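Cobalamin biosynthesis protein CobN (Mycobacterium tuberculosis, PDB 7C6O) forms the large, catalytic subunit of cobaltochelatase, the ATP-dependent enzyme that inserts cobalt into the corrin ring of hydrogenobyrinic acid a,c-diamide during cobalamin biosynthesis. Local coordinates at residues 177-182 / 222-227; 190-195 / 242-247; 620-625 / 691-696; 631-636 / 652-657; 844-849 / 915-920. All blocks are in the same frame, centred on the assembly; numbering follows the deposited sequence.

Contact 1 of 5, residues 177-182 / 222-227; sequences GVLERP and PLPLYC
An antiparallel strand pairing at the margin of a mixed sheet joins G177 and V178 to Y226 and L225. G177 and Y226 form a hydrogen-bonded pair: G177 N reaches Y226 O at 3.2 Å, and Y226 N returns to G177 O at 3.0 Å. V178 and L225 are the non-hydrogen-bonded pair that follows, their side chains lying side by side with CG2 of V178 3.6 Å from CD2 of L225. Beyond it, L179 N donates to P224 O from well above the carbonyl plane, where the first chain is already leaving the strand. The Y226 ring lies flat against the glycine backbone. Its CG sits between backbone N and carbonyl carbon (chi1 64°), which folds the ring back over the edge strand, and G177 CA stands 3.8 Å from its centroid in a CH-pi contact. Farther on, CB of L179 rests on CG of P224 at 3.7 Å, and water 2 bridges R181 NH1 to P222 O. The R181 guanidinium is also salt-bridged to E209 and E216 of helix 206-217. That helix touches P224 too, while L225 packs on helix 235-241, and strand 221-227 has strand 190-196 as its inner neighbour.

Contact 2 of 5, residues 190-195 / 242-247; sequences TIAVLY and GGADAM
The D245 carboxylate receives the backbone N of T190 on the anti lone pair of OD2, at 2.8 Å and nearly straight (162°). With CG of D245 beside its own backbone N (chi1 -60°), the acid turns back to the start of the neighbouring strand. The T190 peptide carbonyl is the second flat group: D245 N lies in its plane, 2.7 Å from T190 O, and A246 N adds a weak bond to the same oxygen.

Regular parallel pairing begins where A192 N meets A246 O at 2.9 Å. I191 and A246 share one face of the sheet, CD1 of the isoleucine lying 3.8 Å from CB of the alanine. On the other, A192 CB meets M247 CG, and the methionine chain, bent at chi3 (59°), brings CE to 3.7 Å from L194 CD2. The route from strand 221-227 through helix 235-241 to strand 246-249 passes strand 190-196, which therefore lies between the two; the parallel strands run in the 2-1-3-4-5 order of a flavodoxin-like sheet. Helix 343-361 touches I191 and A246 through A357, while helix 206-217 packs on I191 through I215.

Contact 3 of 5, residues 620-625 / 691-696; sequences AETYGD and EIKDVQ
K693 and T622 meet where the loop leading into helix 624-642 packs on the C-terminal end of helix 675-694, and there the carbonyls of I692 and K693 take up water 3 and E621 N. The lysine leaves the helix with CG anti to the backbone N (chi1 169°) and stays extended, so its aliphatic chain offers a long flank to the loop. T622 crosses that flank at a slant and sets CG2 against it, 3.6 Å from K693 CD and almost as close to CB and CG. E621 approaches farther out, its bent chain placing OE2 3.6 Å from K693 CE. The charges do not pair, since OE2 remains 4.6 Å from NZ. K693 NZ is instead salt-bridged to E630 and D754, E621 to R619, and T622 OG1 is hydrogen-bonded to E630. The backbones are joined directly: E621 N donates to K693 O at 2.9 Å, and A620 N to V695 O. A620 CB lies 3.9 Å from V695 CG1. Water 3 donates to E621 O at 2.8 Å and to I692 O at 2.9 Å.

Contact 4 of 5, residues 631-636 / 652-657; sequences QLLDEH and QQIWTL
L632 points toward the opposing helix and meets three residues of 652-657 (Q653, I654 and L657), at the middle of an antiparallel helical hairpin made by helices 624-642 and 647-660; it also touches I650. The short axes approach to 10.1 Å, with their directions 160° apart. L632 CB lies 3.7 Å from I654 CG1. Its two methyls then diverge: CD1 goes to L657 CD2 at 3.8 Å, the side chains crossing at a slant, while CD2 lies beside Q653 OE1. L633, next along, is turned partly off the interface, but its CD2 still reaches I654 CD1 at 4.0 Å, the side chains crossing at about a right angle; its other neighbours are D686 and L689 of helix 675-694. E635 faces Q653 without touching it, and two waters bridge them. Water 4 donates to E635 OE1 at 2.7 Å and also to Q653 OE1, whereas water 5 donates to E635 OE2 and accepts from Q653 NE2. H636 ends the walk; its CB lies 3.9 Å from I654 CD1, and NE2 is hydrogen-bonded to D679.

No direct hydrogen bond links the two segments. The chemistry therefore divides in two: an apolar seam centred on L632 and I654 brings the helices together, and along the exposed side, at E635 and Q653, solvent mediates between a carboxylate and an amide, each of the four polar atoms having a water partner.

Contact 5 of 5, residues 844-849 / 915-920; sequences SVDPKA and SRRVID
D846 and R917 form a salt bridge between an Asx turn, set in a type I turn from D846 to A849, and the residues entering the hairpin strand 918-923. This is the tight part. R917 NE reaches the syn lone pair of D846 OD2 at 2.7 Å, close to the guanidinium plane and almost straight (169°). The carboxylate and guanidinium planes stand 55° apart, and the second bond, from NH2 to OD1, is weak. Water 6 is a further partner of OD2 and also donates to S915 O. OD1 accepts K848 N from above the carboxylate plane at 3.1 Å, so the acid braces its own turn while gripping the arginine. K848 curls back through bends at chi3 and chi4, laying CD 3.5 Å above the guanidinium plane, over its centre. Its NZ stays 4.8 Å from R917 NH1.

The partly exposed side of K848 and V918 is looser: water 8 links K848 NZ, weakly, to V918 O. One direct backbone bond ties the turn to the strand: V918 N to K848 O, 2.9 Å.

Contacts 1 and 2 are successive pairings in one mixed sheet, their centres 10 Å apart. L225 N lies 2.7 Å from V193 O, a probable hydrogen bond. Contacts 3 and 4, 17 Å apart between centres, share helix 624-642; contact 4 is nested within the loop closed by contact 3, and D625 CG touches L657 CD1 at 3.7 Å. The two pairs lie on opposite sides of the chain's centre, contacts 1 and 4 being 81 Å apart. Contact 5 touches neither; its centre is 35 Å from that of contact 1 and 39 Å from that of contact 3. A glycerol near A849, probably from the crystallisation liquor, does not by itself establish a substrate site. None holds the sodium ligands D125 and S127.

Contact 1 of 5, residues 177-182 / 222-227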
# COMPACT_ATOMS: atom_id res chain seq x y z
N GLY A 177 19.08 20.98 -21.63
CA GLY A 177 20.11 21.95 -21.32
C GLY A 177 20.12 22.29 -19.85
O GLY A 177 19.36 21.73 -19.05
N VAL A 178 20.99 23.23 -19.50
CA VAL A 178 21.21 23.66 -18.13
C VAL A 178 20.53 25.00 -17.91
O VAL A 178 20.53 25.86 -18.79
CB VAL A 178 22.72 23.75 -17.81
CG1 VAL A 178 22.95 23.89 -16.31
CG2 VAL A 178 23.46 22.54 -18.36
N LEU A 179 19.94 25.17 -16.72
CA LEU A 179 19.50 26.49 -16.28
C LEU A 179 20.72 27.20 -15.70
O LEU A 179 21.22 26.83 -14.63
CB LEU A 179 18.39 26.37 -15.24
CG LEU A 179 17.83 27.69 -14.70
CD1 LEU A 179 17.17 28.50 -15.81
CD2 LEU A 179 16.85 27.44 -13.56
N GLU A 180 21.21 28.22 -16.40
CA GLU A 180 22.44 28.88 -15.99
C GLU A 180 22.21 29.72 -14.75
O GLU A 180 21.30 30.55 -14.70
CB GLU A 180 22.99 29.73 -17.13
CG GLU A 180 23.43 28.93 -18.35
CD GLU A 180 24.57 27.97 -18.06
OE1 GLU A 180 25.32 28.19 -17.08
OE2 GLU A 180 24.71 26.97 -18.80
N ARG A 181 23.03 29.49 -13.73
CA ARG A 181 22.97 30.19 -12.46
C ARG A 181 24.39 30.45 -11.99
O ARG A 181 25.32 29.73 -12.37
CB ARG A 181 22.23 29.36 -11.39
CG ARG A 181 20.83 28.93 -11.78
CD ARG A 181 20.23 27.99 -10.73
NE ARG A 181 19.97 28.67 -9.46
CZ ARG A 181 20.73 28.56 -8.38
NH1 ARG A 181 21.82 27.79 -8.39
NH2 ARG A 181 20.41 29.22 -7.27
N PRO A 182 24.60 31.48 -11.17
CA PRO A 182 25.93 31.70 -10.61
C PRO A 182 26.34 30.56 -9.69
O PRO A 182 25.50 29.95 -9.02
CB PRO A 182 25.78 33.01 -9.82
CG PRO A 182 24.52 33.64 -10.33
CD PRO A 182 23.64 32.50 -10.73
N PRO A 222 23.56 22.64 -6.83
CA PRO A 222 22.42 22.32 -7.69
C PRO A 222 22.80 22.27 -9.16
O PRO A 222 23.58 23.09 -9.65
CB PRO A 222 21.44 23.46 -7.41
CG PRO A 222 22.31 24.60 -7.00
CD PRO A 222 23.49 24.00 -6.28
N LEU A 223 22.24 21.29 -9.86
CA LEU A 223 22.46 21.11 -11.30
C LEU A 223 21.09 21.05 -11.97
O LEU A 223 20.56 19.96 -12.23
CB LEU A 223 23.28 19.85 -11.58
CG LEU A 223 23.53 19.45 -13.04
CD1 LEU A 223 24.21 20.57 -13.81
CD2 LEU A 223 24.35 18.17 -13.11
N PRO A 224 20.48 22.20 -12.24
CA PRO A 224 19.15 22.21 -12.86
C PRO A 224 19.24 21.90 -14.35
O PRO A 224 19.97 22.56 -15.09
CB PRO A 224 18.64 23.64 -12.62
CG PRO A 224 19.89 24.45 -12.50
CD PRO A 224 20.92 23.56 -11.86
N LEU A 225 18.49 20.89 -14.78
CA LEU A 225 18.50 20.44 -16.17
C LEU A 225 17.07 20.31 -16.66
O LEU A 225 16.23 19.70 -15.98
CB LEU A 225 19.23 19.10 -16.31
CG LEU A 225 20.71 19.07 -15.91
CD1 LEU A 225 21.22 17.63 -15.85
CD2 LEU A 225 21.53 19.89 -16.88
N TYR A 226 16.78 20.88 -17.83
CA TYR A 226 15.48 20.70 -18.46
C TYR A 226 15.59 19.67 -19.58
O TYR A 226 16.65 19.48 -20.17
CB TYR A 226 14.94 22.02 -19.01
CG TYR A 226 15.76 22.65 -20.12
CD1 TYR A 226 16.75 23.57 -19.83
CD2 TYR A 226 15.54 22.32 -21.45
CE1 TYR A 226 17.51 24.15 -20.84
CE2 TYR A 226 16.29 22.88 -22.46
CZ TYR A 226 17.27 23.80 -22.15
OH TYR A 226 18.02 24.37 -23.15
N CYS A 227 14.47 19.00 -19.86
CA CYS A 227 14.44 17.99 -20.90
C CYS A 227 12.99 17.71 -21.26
O CYS A 227 12.07 18.04 -20.51
CB CYS A 227 15.13 16.70 -20.47
SG CYS A 227 14.26 15.79 -19.18
O HOH W 1 20.26 26.30 -22.04
O HOH W 2 23.08 25.92 -10.33

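Contact 2 of 5, residues 190-195 / 242-247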
# COMPACT_ATOMS: atom_id res chain seq x y z
N THR A 190 26.47 17.06 -5.48
CA THR A 190 25.81 17.66 -6.64
C THR A 190 24.41 17.07 -6.78
O THR A 190 24.27 15.85 -6.95
CB THR A 190 26.63 17.44 -7.90
OG1 THR A 190 27.89 18.12 -7.77
CG2 THR A 190 25.90 17.98 -9.12
N ILE A 191 23.39 17.92 -6.72
CA ILE A 191 22.00 17.49 -6.77
C ILE A 191 21.41 17.99 -8.09
O ILE A 191 21.22 19.19 -8.28
CB ILE A 191 21.20 18.02 -5.58
CG1 ILE A 191 21.89 17.65 -4.26
CG2 ILE A 191 19.77 17.49 -5.61
CD1 ILE A 191 22.10 16.17 -4.06
N ALA A 192 21.13 17.06 -9.00
CA ALA A 192 20.47 17.44 -10.24
C ALA A 192 18.99 17.71 -9.99
O ALA A 192 18.36 17.06 -9.16
CB ALA A 192 20.63 16.33 -11.28
N VAL A 193 18.45 18.70 -10.70
CA VAL A 193 17.03 19.01 -10.67
C VAL A 193 16.50 18.92 -12.10
O VAL A 193 16.86 19.74 -12.95
CB VAL A 193 16.75 20.40 -10.07
CG1 VAL A 193 15.25 20.67 -10.03
CG2 VAL A 193 17.35 20.50 -8.67
N LEU A 194 15.65 17.93 -12.35
CA LEU A 194 15.15 17.65 -13.70
C LEU A 194 13.74 18.22 -13.84
O LEU A 194 12.83 17.84 -13.09
CB LEU A 194 15.14 16.15 -13.98
CG LEU A 194 16.41 15.51 -14.56
CD1 LEU A 194 16.63 15.96 -16.00
CD2 LEU A 194 17.63 15.82 -13.70
N TYR A 195 13.55 19.12 -14.81
CA TYR A 195 12.25 19.72 -15.06
C TYR A 195 11.97 19.73 -16.55
O TYR A 195 12.84 19.43 -17.38
CB TYR A 195 12.15 21.13 -14.46
CG TYR A 195 13.08 22.16 -15.06
CD1 TYR A 195 14.43 22.18 -14.74
CD2 TYR A 195 12.60 23.14 -15.93
CE1 TYR A 195 15.29 23.13 -15.28
CE2 TYR A 195 13.44 24.09 -16.47
CZ TYR A 195 14.78 24.08 -16.15
OH TYR A 195 15.63 25.03 -16.69
N GLY A 242 25.83 11.90 -15.08
CA GLY A 242 26.88 11.15 -14.41
C GLY A 242 27.64 11.95 -13.38
O GLY A 242 28.28 11.36 -12.50
N GLY A 243 27.59 13.27 -13.46
CA GLY A 243 28.20 14.13 -12.47
C GLY A 243 27.36 14.41 -11.25
O GLY A 243 27.82 15.11 -10.34
N ALA A 244 26.14 13.89 -11.19
CA ALA A 244 25.25 14.13 -10.07
C ALA A 244 25.39 13.03 -9.03
O ALA A 244 25.63 11.87 -9.35
CB ALA A 244 23.79 14.21 -10.54
N ASP A 245 25.24 13.42 -7.76
CA ASP A 245 25.21 12.47 -6.66
C ASP A 245 23.79 12.05 -6.30
O ASP A 245 23.61 11.03 -5.63
CB ASP A 245 25.90 13.07 -5.44
CG ASP A 245 27.35 13.41 -5.71
OD1 ASP A 245 28.10 12.49 -6.08
OD2 ASP A 245 27.72 14.60 -5.57
N ALA A 246 22.79 12.82 -6.72
CA ALA A 246 21.39 12.47 -6.55
C ALA A 246 20.58 13.34 -7.51
O ALA A 246 21.04 14.39 -7.95
CB ALA A 246 20.92 12.67 -5.11
N MET A 247 19.37 12.88 -7.81
CA MET A 247 18.47 13.57 -8.74
C MET A 247 17.13 13.83 -8.06
O MET A 247 16.52 12.91 -7.51
CB MET A 247 18.21 12.75 -10.00
CG MET A 247 19.40 12.50 -10.89
SD MET A 247 18.95 11.33 -12.19
CE MET A 247 17.60 12.22 -12.97

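Contact 3 of 5, residues 620-625 / 691-696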
# COMPACT_ATOMS: atom_id res chain seq x y z
N ALA A 620 -0.22 -28.38 5.37
CA ALA A 620 -0.59 -28.51 6.78
C ALA A 620 -0.53 -29.96 7.25
O ALA A 620 -0.12 -30.23 8.38
CB ALA A 620 -1.99 -27.93 7.00
N GLU A 621 -0.95 -30.89 6.39
CA GLU A 621 -1.00 -32.33 6.69
C GLU A 621 -1.97 -32.64 7.82
O GLU A 621 -2.65 -31.74 8.33
CB GLU A 621 0.40 -32.86 7.02
CG GLU A 621 1.38 -32.83 5.85
CD GLU A 621 0.90 -33.64 4.65
OE1 GLU A 621 1.20 -33.23 3.51
OE2 GLU A 621 0.21 -34.66 4.85
N THR A 622 -2.06 -33.91 8.21
CA THR A 622 -2.97 -34.33 9.26
C THR A 622 -2.20 -34.80 10.49
O THR A 622 -1.02 -35.15 10.42
CB THR A 622 -3.90 -35.45 8.78
OG1 THR A 622 -3.12 -36.57 8.35
CG2 THR A 622 -4.77 -34.97 7.63
N TYR A 623 -2.91 -34.83 11.61
CA TYR A 623 -2.34 -35.22 12.89
C TYR A 623 -3.48 -35.63 13.81
O TYR A 623 -4.63 -35.26 13.59
CB TYR A 623 -1.53 -34.08 13.52
CG TYR A 623 -2.37 -32.85 13.80
CD1 TYR A 623 -2.57 -31.89 12.82
CD2 TYR A 623 -2.97 -32.67 15.04
CE1 TYR A 623 -3.35 -30.77 13.08
CE2 TYR A 623 -3.75 -31.56 15.30
CZ TYR A 623 -3.93 -30.61 14.31
OH TYR A 623 -4.71 -29.50 14.57
N GLY A 624 -3.13 -36.38 14.85
CA GLY A 624 -4.09 -36.71 15.90
C GLY A 624 -5.37 -37.31 15.36
O GLY A 624 -5.36 -38.17 14.47
N ASP A 625 -6.50 -36.84 15.89
CA ASP A 625 -7.79 -37.42 15.52
C ASP A 625 -8.21 -37.06 14.11
O ASP A 625 -9.07 -37.74 13.54
CB ASP A 625 -8.86 -37.00 16.52
CG ASP A 625 -8.78 -37.78 17.82
OD1 ASP A 625 -8.29 -38.93 17.79
OD2 ASP A 625 -9.22 -37.25 18.86
N GLU A 691 -9.32 -30.22 2.53
CA GLU A 691 -8.93 -28.82 2.45
C GLU A 691 -8.04 -28.41 3.63
O GLU A 691 -7.08 -27.66 3.45
CB GLU A 691 -10.17 -27.93 2.35
CG GLU A 691 -10.85 -28.04 0.99
CD GLU A 691 -11.99 -27.06 0.79
OE1 GLU A 691 -12.50 -26.53 1.80
OE2 GLU A 691 -12.38 -26.83 -0.37
N ILE A 692 -8.33 -28.90 4.84
CA ILE A 692 -7.47 -28.54 5.97
C ILE A 692 -6.15 -29.30 5.94
O ILE A 692 -5.17 -28.83 6.54
CB ILE A 692 -8.17 -28.75 7.32
CG1 ILE A 692 -8.47 -30.23 7.56
CG2 ILE A 692 -9.45 -27.91 7.40
CD1 ILE A 692 -8.94 -30.53 8.97
N LYS A 693 -6.10 -30.45 5.27
CA LYS A 693 -4.85 -31.17 5.11
C LYS A 693 -3.97 -30.55 4.03
O LYS A 693 -2.75 -30.50 4.17
CB LYS A 693 -5.14 -32.64 4.79
CG LYS A 693 -3.93 -33.45 4.35
CD LYS A 693 -4.31 -34.90 4.08
CE LYS A 693 -3.08 -35.74 3.78
NZ LYS A 693 -3.43 -37.17 3.58
N ASP A 694 -4.60 -30.05 2.97
CA ASP A 694 -3.89 -29.61 1.77
C ASP A 694 -3.46 -28.15 1.81
O ASP A 694 -2.58 -27.76 1.04
CB ASP A 694 -4.78 -29.84 0.54
CG ASP A 694 -4.02 -29.76 -0.76
OD1 ASP A 694 -2.98 -30.44 -0.89
OD2 ASP A 694 -4.48 -29.03 -1.67
N VAL A 695 -4.04 -27.35 2.70
CA VAL A 695 -3.78 -25.91 2.70
C VAL A 695 -2.32 -25.65 3.05
O VAL A 695 -1.70 -26.37 3.85
CB VAL A 695 -4.73 -25.19 3.66
CG1 VAL A 695 -4.45 -25.59 5.11
CG2 VAL A 695 -4.64 -23.68 3.48
N GLN A 696 -1.74 -24.62 2.43
CA GLN A 696 -0.39 -24.19 2.76
C GLN A 696 -0.40 -23.34 4.03
O GLN A 696 -1.23 -22.43 4.17
CB GLN A 696 0.22 -23.40 1.61
CG GLN A 696 0.47 -24.22 0.35
CD GLN A 696 1.64 -25.18 0.51
OE1 GLN A 696 1.67 -26.24 -0.10
NE2 GLN A 696 2.61 -24.79 1.32
O HOH W 3 -4.29 -29.64 9.15

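Contact 4 of 5, residues 631-636 / 652-657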
# COMPACT_ATOMS: atom_id res chain seq x y z
N GLN A 631 -8.17 -42.28 8.36
CA GLN A 631 -8.08 -43.74 8.29
C GLN A 631 -9.46 -44.38 8.29
O GLN A 631 -9.71 -45.34 7.55
CB GLN A 631 -7.24 -44.26 9.46
CG GLN A 631 -5.87 -43.62 9.57
CD GLN A 631 -5.18 -43.92 10.89
OE1 GLN A 631 -5.68 -44.69 11.71
NE2 GLN A 631 -4.02 -43.30 11.11
N LEU A 632 -10.38 -43.86 9.11
CA LEU A 632 -11.72 -44.43 9.16
C LEU A 632 -12.49 -44.17 7.87
O LEU A 632 -13.28 -45.01 7.43
CB LEU A 632 -12.49 -43.89 10.37
CG LEU A 632 -11.99 -44.32 11.75
CD1 LEU A 632 -12.89 -43.77 12.85
CD2 LEU A 632 -11.91 -45.84 11.84
N LEU A 633 -12.28 -43.00 7.26
CA LEU A 633 -12.94 -42.71 5.98
C LEU A 633 -12.49 -43.69 4.90
O LEU A 633 -13.32 -44.17 4.12
CB LEU A 633 -12.64 -41.27 5.54
CG LEU A 633 -13.23 -40.14 6.39
CD1 LEU A 633 -12.91 -38.79 5.76
CD2 LEU A 633 -14.73 -40.32 6.56
N ASP A 634 -11.19 -43.97 4.83
CA ASP A 634 -10.71 -44.97 3.88
C ASP A 634 -11.35 -46.33 4.15
O ASP A 634 -11.76 -47.03 3.21
CB ASP A 634 -9.19 -45.09 3.96
CG ASP A 634 -8.48 -43.82 3.52
OD1 ASP A 634 -9.13 -42.97 2.86
OD2 ASP A 634 -7.28 -43.68 3.83
N GLU A 635 -11.43 -46.72 5.42
CA GLU A 635 -12.08 -47.99 5.76
C GLU A 635 -13.56 -47.97 5.36
O GLU A 635 -14.09 -48.98 4.89
CB GLU A 635 -11.93 -48.27 7.25
CG GLU A 635 -12.50 -49.60 7.70
CD GLU A 635 -12.18 -49.91 9.16
OE1 GLU A 635 -11.43 -49.13 9.78
OE2 GLU A 635 -12.69 -50.93 9.67
N HIS A 636 -14.22 -46.83 5.55
CA HIS A 636 -15.62 -46.71 5.14
C HIS A 636 -15.78 -46.95 3.64
O HIS A 636 -16.71 -47.63 3.21
CB HIS A 636 -16.17 -45.34 5.54
CG HIS A 636 -17.58 -45.11 5.10
ND1 HIS A 636 -17.91 -44.63 3.86
CD2 HIS A 636 -18.76 -45.29 5.76
CE1 HIS A 636 -19.23 -44.52 3.76
NE2 HIS A 636 -19.76 -44.92 4.90
N GLN A 652 -20.78 -45.84 12.89
CA GLN A 652 -20.79 -45.55 14.32
C GLN A 652 -19.40 -45.17 14.81
O GLN A 652 -19.25 -44.25 15.63
CB GLN A 652 -21.31 -46.76 15.10
CG GLN A 652 -22.80 -47.02 14.93
CD GLN A 652 -23.29 -48.19 15.76
OE1 GLN A 652 -22.52 -48.80 16.52
NE2 GLN A 652 -24.56 -48.53 15.62
N GLN A 653 -18.36 -45.87 14.33
CA GLN A 653 -16.99 -45.50 14.69
C GLN A 653 -16.67 -44.08 14.27
O GLN A 653 -16.05 -43.32 15.03
CB GLN A 653 -16.00 -46.46 14.05
CG GLN A 653 -15.98 -47.87 14.62
CD GLN A 653 -14.88 -48.71 14.00
OE1 GLN A 653 -13.70 -48.37 14.08
NE2 GLN A 653 -15.27 -49.81 13.36
N ILE A 654 -17.08 -43.70 13.06
CA ILE A 654 -16.79 -42.36 12.56
C ILE A 654 -17.56 -41.31 13.36
O ILE A 654 -17.01 -40.26 13.73
CB ILE A 654 -17.11 -42.27 11.06
CG1 ILE A 654 -16.12 -43.12 10.26
CG2 ILE A 654 -17.12 -40.82 10.58
CD1 ILE A 654 -16.44 -43.21 8.77
N TRP A 655 -18.83 -41.58 13.67
CA TRP A 655 -19.62 -40.62 14.43
C TRP A 655 -19.09 -40.48 15.85
O TRP A 655 -19.04 -39.37 16.39
CB TRP A 655 -21.09 -41.03 14.45
CG TRP A 655 -21.95 -39.97 15.05
CD1 TRP A 655 -22.68 -40.06 16.20
CD2 TRP A 655 -22.15 -38.64 14.56
NE1 TRP A 655 -23.33 -38.88 16.44
CE2 TRP A 655 -23.02 -37.99 15.45
CE3 TRP A 655 -21.68 -37.95 13.44
CZ2 TRP A 655 -23.43 -36.67 15.26
CZ3 TRP A 655 -22.09 -36.64 13.25
CH2 TRP A 655 -22.96 -36.02 14.15
N THR A 656 -18.68 -41.59 16.46
CA THR A 656 -18.06 -41.53 17.78
C THR A 656 -16.81 -40.65 17.76
O THR A 656 -16.62 -39.80 18.64
CB THR A 656 -17.72 -42.94 18.26
OG1 THR A 656 -18.92 -43.64 18.58
CG2 THR A 656 -16.81 -42.89 19.48
N LEU A 657 -15.96 -40.83 16.75
CA LEU A 657 -14.76 -40.01 16.64
C LEU A 657 -15.10 -38.54 16.43
O LEU A 657 -14.54 -37.66 17.09
CB LEU A 657 -13.87 -40.53 15.51
CG LEU A 657 -12.62 -39.69 15.21
CD1 LEU A 657 -11.77 -39.49 16.47
CD2 LEU A 657 -11.80 -40.33 14.11
O HOH W 4 -11.80 -49.63 12.38
O HOH W 5 -14.16 -51.65 11.76

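Contact 5 of 5, residues 844-849 / 915-920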
# COMPACT_ATOMS: atom_id res chain seq x y z
N SER A 844 3.44 -1.13 -6.86
CA SER A 844 2.21 -1.88 -6.75
C SER A 844 1.50 -1.87 -8.10
O SER A 844 1.89 -2.61 -9.01
CB SER A 844 1.34 -1.34 -5.61
OG SER A 844 1.12 0.05 -5.74
N VAL A 845 0.45 -1.06 -8.26
CA VAL A 845 -0.44 -1.16 -9.42
C VAL A 845 -0.74 0.23 -9.96
O VAL A 845 -0.55 1.24 -9.29
CB VAL A 845 -1.76 -1.88 -9.06
CG1 VAL A 845 -1.48 -3.31 -8.60
CG2 VAL A 845 -2.53 -1.11 -8.00
N ASP A 846 -1.20 0.25 -11.20
CA ASP A 846 -1.80 1.45 -11.77
C ASP A 846 -3.15 1.64 -11.09
O ASP A 846 -4.06 0.83 -11.32
CB ASP A 846 -1.96 1.30 -13.29
CG ASP A 846 -2.63 2.50 -13.94
OD1 ASP A 846 -2.96 3.49 -13.25
OD2 ASP A 846 -2.84 2.45 -15.17
N PRO A 847 -3.33 2.67 -10.26
CA PRO A 847 -4.58 2.79 -9.49
C PRO A 847 -5.79 3.14 -10.34
O PRO A 847 -6.91 3.03 -9.84
CB PRO A 847 -4.26 3.91 -8.50
CG PRO A 847 -3.25 4.76 -9.22
CD PRO A 847 -2.41 3.79 -10.01
N LYS A 848 -5.60 3.55 -11.59
CA LYS A 848 -6.70 3.79 -12.51
C LYS A 848 -7.06 2.56 -13.33
O LYS A 848 -7.96 2.64 -14.18
CB LYS A 848 -6.36 4.96 -13.45
CG LYS A 848 -6.17 6.29 -12.72
CD LYS A 848 -5.49 7.33 -13.61
CE LYS A 848 -6.36 7.74 -14.78
NZ LYS A 848 -7.61 8.42 -14.35
N ALA A 849 -6.39 1.43 -13.10
CA ALA A 849 -6.61 0.21 -13.87
C ALA A 849 -7.12 -0.92 -12.99
O ALA A 849 -6.88 -2.10 -13.27
CB ALA A 849 -5.32 -0.21 -14.58
N SER A 915 -4.80 1.31 -22.61
CA SER A 915 -4.16 1.54 -21.32
C SER A 915 -4.57 0.54 -20.25
O SER A 915 -3.93 0.49 -19.20
CB SER A 915 -4.48 2.96 -20.83
OG SER A 915 -5.86 3.08 -20.54
N ARG A 916 -5.62 -0.25 -20.49
CA ARG A 916 -6.23 -1.18 -19.55
C ARG A 916 -6.86 -0.48 -18.35
O ARG A 916 -7.20 -1.14 -17.36
CB ARG A 916 -5.22 -2.23 -19.06
CG ARG A 916 -4.53 -2.97 -20.19
CD ARG A 916 -3.63 -4.07 -19.69
NE ARG A 916 -2.83 -4.63 -20.77
CZ ARG A 916 -1.97 -5.63 -20.62
NH1 ARG A 916 -1.79 -6.19 -19.43
NH2 ARG A 916 -1.28 -6.08 -21.67
N ARG A 917 -7.04 0.84 -18.43
CA ARG A 917 -7.62 1.58 -17.32
C ARG A 917 -9.15 1.53 -17.38
O ARG A 917 -9.75 1.41 -18.46
CB ARG A 917 -7.13 3.03 -17.35
CG ARG A 917 -5.62 3.14 -17.09
CD ARG A 917 -5.12 4.58 -17.04
NE ARG A 917 -3.94 4.69 -16.18
CZ ARG A 917 -3.26 5.81 -15.97
NH1 ARG A 917 -3.63 6.94 -16.56
NH2 ARG A 917 -2.21 5.80 -15.17
N VAL A 918 -9.77 1.60 -16.21
CA VAL A 918 -11.23 1.64 -16.12
C VAL A 918 -11.67 3.07 -16.40
O VAL A 918 -11.22 4.02 -15.74
CB VAL A 918 -11.71 1.18 -14.74
CG1 VAL A 918 -13.23 1.27 -14.66
CG2 VAL A 918 -11.24 -0.25 -14.46
N ILE A 919 -12.54 3.24 -17.39
CA ILE A 919 -12.94 4.56 -17.86
C ILE A 919 -14.42 4.85 -17.68
O ILE A 919 -14.82 6.02 -17.78
CB ILE A 919 -12.53 4.77 -19.33
CG1 ILE A 919 -13.24 3.75 -20.23
CG2 ILE A 919 -11.02 4.67 -19.50
CD1 ILE A 919 -12.94 3.92 -21.70
N ASP A 920 -15.25 3.84 -17.42
CA ASP A 920 -16.68 4.07 -17.28
C ASP A 920 -17.31 2.88 -16.56
O ASP A 920 -16.63 1.92 -16.18
CB ASP A 920 -17.33 4.29 -18.64
CG ASP A 920 -18.48 5.29 -18.58
OD1 ASP A 920 -19.06 5.47 -17.49
OD2 ASP A 920 -18.80 5.89 -19.63
O HOH W 6 -1.74 1.75 -17.76
O HOH W 7 -10.39 4.24 -12.92
O HOH W 8 -9.22 6.04 -16.19
O HOH W 9 -7.03 -3.24 -15.93